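PDB 3GRA: transcriptional regulator, AraC family from Pseudomonas putida, which probably acts as a DNA-binding transcription factor, of which this chain is the DJ-1/PfpI-like domain without the AraC-type helix-turn-helix region. Local coordinates for residues A[163-166]-A[167-171]; A[174-177]-A[178-182]. All blocks are in the same frame, centred on the assembly; numbering follows the deposited sequence.

Both contacts are local, and they follow in series near the C-terminal end of the modelled chain. Each joins adjacent segments, so neither closes a long loop. After strand 155-158 the chain enters helix 161-176. Contact 1 is a run of turns within that helix, on the part that packs against helix 18-34 and strands of the central sheet. The helix then ends, and contact 2 spans the joint at Gly177 to helix 178-188. Neither contact nests in or crosses the other. Their centres are about 12 Å apart, and they meet where Leu169 CD2 packs 3.6 Å from Ala181 O. Helix 178-188 packs back on the helix before it, and contact 2 lies farther from the centre of the chain than contact 1.

Contact 1: A[163-166]-A[167-171]; sequences GAME and LMLGL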
loop_
_atom_site.group_PDB
_atom_site.type_symbol
_atom_site.label_atom_id
_atom_site.label_comp_id
_atom_site.label_asym_id
_atom_site.label_seq_id
_atom_site.Cartn_x
_atom_site.Cartn_y
_atom_site.Cartn_z
ATOM N N GLY A 163 4.005 -8.465 9.181
ATOM C CA GLY A 163 4.046 -9.891 8.908
ATOM C C GLY A 163 4.208 -10.127 7.413
ATOM O O GLY A 163 4.893 -11.067 6.988
ATOM N N ALA A 164 3.579 -9.264 6.618
ATOM C CA ALA A 164 3.647 -9.354 5.168
ATOM C C ALA A 164 5.054 -9.003 4.671
ATOM O O ALA A 164 5.539 -9.597 3.709
ATOM C CB ALA A 164 2.620 -8.424 4.530
HETATM N N MSE A 165 5.703 -8.034 5.311
HETATM C CA MSE A 165 7.064 -7.671 4.903
HETATM C C MSE A 165 7.982 -8.868 5.202
HETATM O O MSE A 165 8.786 -9.252 4.364
HETATM C CB MSE A 165 7.567 -6.426 5.652
HETATM C CG MSE A 165 9.005 -5.980 5.262
HETATM SE SE MSE A 165 9.649 -4.580 6.264
HETATM C CE MSE A 165 10.183 -5.476 7.714
ATOM N N GLU A 166 7.838 -9.461 6.386
ATOM C CA GLU A 166 8.662 -10.610 6.753
ATOM C C GLU A 166 8.348 -11.799 5.842
ATOM O O GLU A 166 9.242 -12.548 5.456
ATOM C CB GLU A 166 8.424 -11.029 8.206
ATOM C CG GLU A 166 8.916 -10.051 9.278
ATOM C CD GLU A 166 10.423 -9.831 9.256
ATOM O OE1 GLU A 166 11.168 -10.743 8.824
ATOM O OE2 GLU A 166 10.864 -8.744 9.685
ATOM N N LEU A 167 7.071 -11.960 5.495
ATOM C CA LEU A 167 6.656 -13.064 4.648
ATOM C C LEU A 167 7.371 -13.035 3.299
ATOM O O LEU A 167 7.899 -14.053 2.864
ATOM C CB LEU A 167 5.136 -13.045 4.445
ATOM C CG LEU A 167 4.531 -14.241 3.696
ATOM C CD1 LEU A 167 4.628 -15.503 4.549
ATOM C CD2 LEU A 167 3.072 -13.946 3.366
HETATM N N MSE A 168 7.393 -11.878 2.643
HETATM C CA MSE A 168 8.059 -11.778 1.352
HETATM C C MSE A 168 9.582 -11.841 1.500
HETATM O O MSE A 168 10.281 -12.223 0.567
HETATM C CB MSE A 168 7.630 -10.507 0.613
HETATM C CG MSE A 168 6.164 -10.522 0.129
HETATM SE SE MSE A 168 5.748 -11.811 -1.079
HETATM C CE MSE A 168 5.160 -13.070 -0.034
ATOM N N LEU A 169 10.101 -11.475 2.667
ATOM C CA LEU A 169 11.538 -11.562 2.908
ATOM C C LEU A 169 11.833 -13.045 3.050
ATOM O O LEU A 169 12.882 -13.533 2.619
ATOM C CB LEU A 169 11.934 -10.817 4.195
ATOM C CG LEU A 169 12.149 -9.312 3.979
ATOM C CD1 LEU A 169 12.191 -8.567 5.308
ATOM C CD2 LEU A 169 13.448 -9.121 3.186
ATOM N N GLY A 170 10.885 -13.763 3.645
ATOM C CA GLY A 170 11.048 -15.192 3.814
ATOM C C GLY A 170 11.089 -15.839 2.442
ATOM O O GLY A 170 11.850 -16.778 2.195
ATOM N N LEU A 171 10.275 -15.312 1.533
ATOM C CA LEU A 171 10.223 -15.835 0.181
ATOM C C LEU A 171 11.531 -15.534 -0.551
ATOM O O LEU A 171 12.075 -16.402 -1.228
ATOM C CB LEU A 171 9.042 -15.225 -0.587
ATOM C CG LEU A 171 8.884 -15.639 -2.061
ATOM C CD1 LEU A 171 8.818 -17.161 -2.143
ATOM C CD2 LEU A 171 7.604 -15.026 -2.668
#
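Leu169 reaches back along the helix to Met165 and Glu166, one turn earlier. Its CB lies 3.4 Å from Glu166 O and almost as near to Met165 O. CG is turned beside its own backbone N and anti to the carbonyl carbon (chi1 -84°). That N is the donor to Met165 O, and the same torsion brings Leu169 CG within 3.4 Å of that oxygen. CD1 carries on past the carbonyl and meets the Met165 side chain, with 4.1 Å between Leu169 CD1 and Met165 CG. Met165 is a selenomethionine. Its side chain and that of Leu169 lie alongside each other and point the same way. Glu166 OE1 lies a little farther from this methyl.

Four consecutive i to i+4 backbone bonds hold the turns, the regular pattern of an alpha-helix. Leu167 N donates to Gly163 O at 2.8 Å and Met168 N to Ala164 O at 3.1 Å. Leu169 N bonds to Met165 O, and Gly170 N to Glu166 O at 2.7 Å. The bond from Met168 N is the straightest of the four, with an angle of 165° at the hydrogen. Leu167 CB sits 3.2 Å from Gly163 O, and the rest of that side chain leads away from the earlier turn.

The helix packs on the mainly parallel sheet of the DJ-1/PfpI-like alpha/beta domain. Ala164, Met165 and Met168, the last also a selenomethionine, pack on Val23, Ala24 and Val27 of helix 18-34. Ala164 and Leu167 both touch Leu107 and Ala158, and Leu167 also meets Leu156 and Leu151.

Contact 2: A[174-177]-A[178-182]; sequences RLYG and DGLAE
Tyr176 and Leu180 make the apolar part of this contact. Leu180 CD2 lies 3.5 Å from Tyr176 CB. The same methyl approaches the near end of the ring obliquely, 4.0 Å from Tyr176 CG. The two side chains run side by side and point the same way. Leu180 has CG anti to the backbone N (chi1 -162°), and this sends its branch back across the joint toward the tyrosine. Leu175 CB lies over one face of the Tyr176 ring, 3.5 Å above its plane and toward the rim. Outside these segments, Tyr176 also rests on Tyr6 of strand 6-12, and both Tyr176 and Leu180 touch Arg35.

The polar part is carried by the backbone. Gly177 O accepts two weak hydrogen bonds from the first turn of the next helix. Ala181 N gives a nearly straight bond of 3.4 Å to Gly177 O. Leu180 N is 3.3 Å from the same oxygen but much more bent, with an angle of 123° at the hydrogen. The regular helical pattern then continues with Glu182 N donating to Asp178 O at 2.8 Å.

The turn itself depends on Gly177. Its phi is positive (96°), which is readily available to glycine because it has no side chain to collide with the preceding carbonyl oxygen. Val172 and Arg173 of the first helix receive Leu180, Ala181 and Asp178, so the second helix packs back on the first. The arrangement is that of a helix ended by a positive-phi glycine that also serves as the N-cap of the next helix. It joins helices 161-176 and 178-188 near the C-terminal end of the modelled chain, in the DJ-1/PfpI-like part of the protein.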
loop_
_atom_site.group_PDB
_atom_site.type_symbol
_atom_site.label_atom_id
_atom_site.label_comp_id
_atom_site.label_asym_id
_atom_site.label_seq_id
_atom_site.Cartn_x
_atom_site.Cartn_y
_atom_site.Cartn_z
ATOM N N ARG A 174 14.347 -17.797 0.735
ATOM C CA ARG A 174 14.184 -19.170 0.264
ATOM C C ARG A 174 14.493 -19.386 -1.220
ATOM O O ARG A 174 14.738 -20.517 -1.653
ATOM C CB ARG A 174 12.750 -19.625 0.551
ATOM C CG ARG A 174 12.297 -20.889 -0.164
ATOM C CD ARG A 174 12.845 -22.149 0.480
ATOM N NE ARG A 174 12.446 -23.350 -0.252
ATOM C CZ ARG A 174 11.208 -23.831 -0.306
ATOM N NH1 ARG A 174 10.218 -23.222 0.331
ATOM N NH2 ARG A 174 10.958 -24.935 -0.998
ATOM N N LEU A 175 14.490 -18.310 -1.997
ATOM C CA LEU A 175 14.742 -18.413 -3.424
ATOM C C LEU A 175 16.123 -17.938 -3.872
ATOM O O LEU A 175 16.777 -18.598 -4.674
ATOM C CB LEU A 175 13.675 -17.626 -4.195
ATOM C CG LEU A 175 12.214 -18.033 -3.998
ATOM C CD1 LEU A 175 11.298 -17.003 -4.641
ATOM C CD2 LEU A 175 11.989 -19.407 -4.585
ATOM N N TYR A 176 16.573 -16.800 -3.360
ATOM C CA TYR A 176 17.858 -16.275 -3.788
ATOM C C TYR A 176 18.927 -16.121 -2.703
ATOM O O TYR A 176 19.994 -15.550 -2.942
ATOM C CB TYR A 176 17.614 -14.965 -4.546
ATOM C CG TYR A 176 16.615 -15.164 -5.678
ATOM C CD1 TYR A 176 15.303 -14.694 -5.581
ATOM C CD2 TYR A 176 16.960 -15.909 -6.808
ATOM C CE1 TYR A 176 14.360 -14.968 -6.576
ATOM C CE2 TYR A 176 16.030 -16.189 -7.806
ATOM C CZ TYR A 176 14.730 -15.720 -7.684
ATOM O OH TYR A 176 13.804 -16.036 -8.654
ATOM N N GLY A 177 18.637 -16.643 -1.512
ATOM C CA GLY A 177 19.598 -16.595 -0.425
ATOM C C GLY A 177 19.485 -15.467 0.579
ATOM O O GLY A 177 18.876 -14.435 0.311
ATOM N N ASP A 178 20.093 -15.676 1.744
ATOM C CA ASP A 178 20.087 -14.695 2.818
ATOM C C ASP A 178 20.726 -13.404 2.317
ATOM O O ASP A 178 20.366 -12.306 2.745
ATOM C CB ASP A 178 20.875 -15.228 4.022
ATOM C CG ASP A 178 20.447 -16.633 4.433
ATOM O OD1 ASP A 178 19.278 -16.810 4.840
ATOM O OD2 ASP A 178 21.285 -17.562 4.349
ATOM N N GLY A 179 21.677 -13.551 1.402
ATOM C CA GLY A 179 22.367 -12.400 0.849
ATOM C C GLY A 179 21.449 -11.354 0.251
ATOM O O GLY A 179 21.548 -10.173 0.594
ATOM N N LEU A 180 20.554 -11.773 -0.640
ATOM C CA LEU A 180 19.628 -10.839 -1.279
ATOM C C LEU A 180 18.644 -10.260 -0.266
ATOM O O LEU A 180 18.458 -9.048 -0.194
ATOM C CB LEU A 180 18.859 -11.541 -2.401
ATOM C CG LEU A 180 18.178 -10.626 -3.420
ATOM C CD1 LEU A 180 19.230 -9.792 -4.130
ATOM C CD2 LEU A 180 17.403 -11.457 -4.424
ATOM N N ALA A 181 18.027 -11.133 0.526
ATOM C CA ALA A 181 17.052 -10.705 1.529
ATOM C C ALA A 181 17.644 -9.700 2.506
ATOM O O ALA A 181 17.012 -8.698 2.840
ATOM C CB ALA A 181 16.514 -11.910 2.287
ATOM N N GLU A 182 18.860 -9.975 2.965
ATOM C CA GLU A 182 19.531 -9.088 3.900
ATOM C C GLU A 182 19.763 -7.741 3.222
ATOM O O GLU A 182 19.645 -6.693 3.851
ATOM C CB GLU A 182 20.870 -9.689 4.340
ATOM C CG GLU A 182 21.555 -8.919 5.460
ATOM C CD GLU A 182 23.019 -9.311 5.657
ATOM O OE1 GLU A 182 23.621 -8.858 6.655
ATOM O OE2 GLU A 182 23.566 -10.058 4.813
#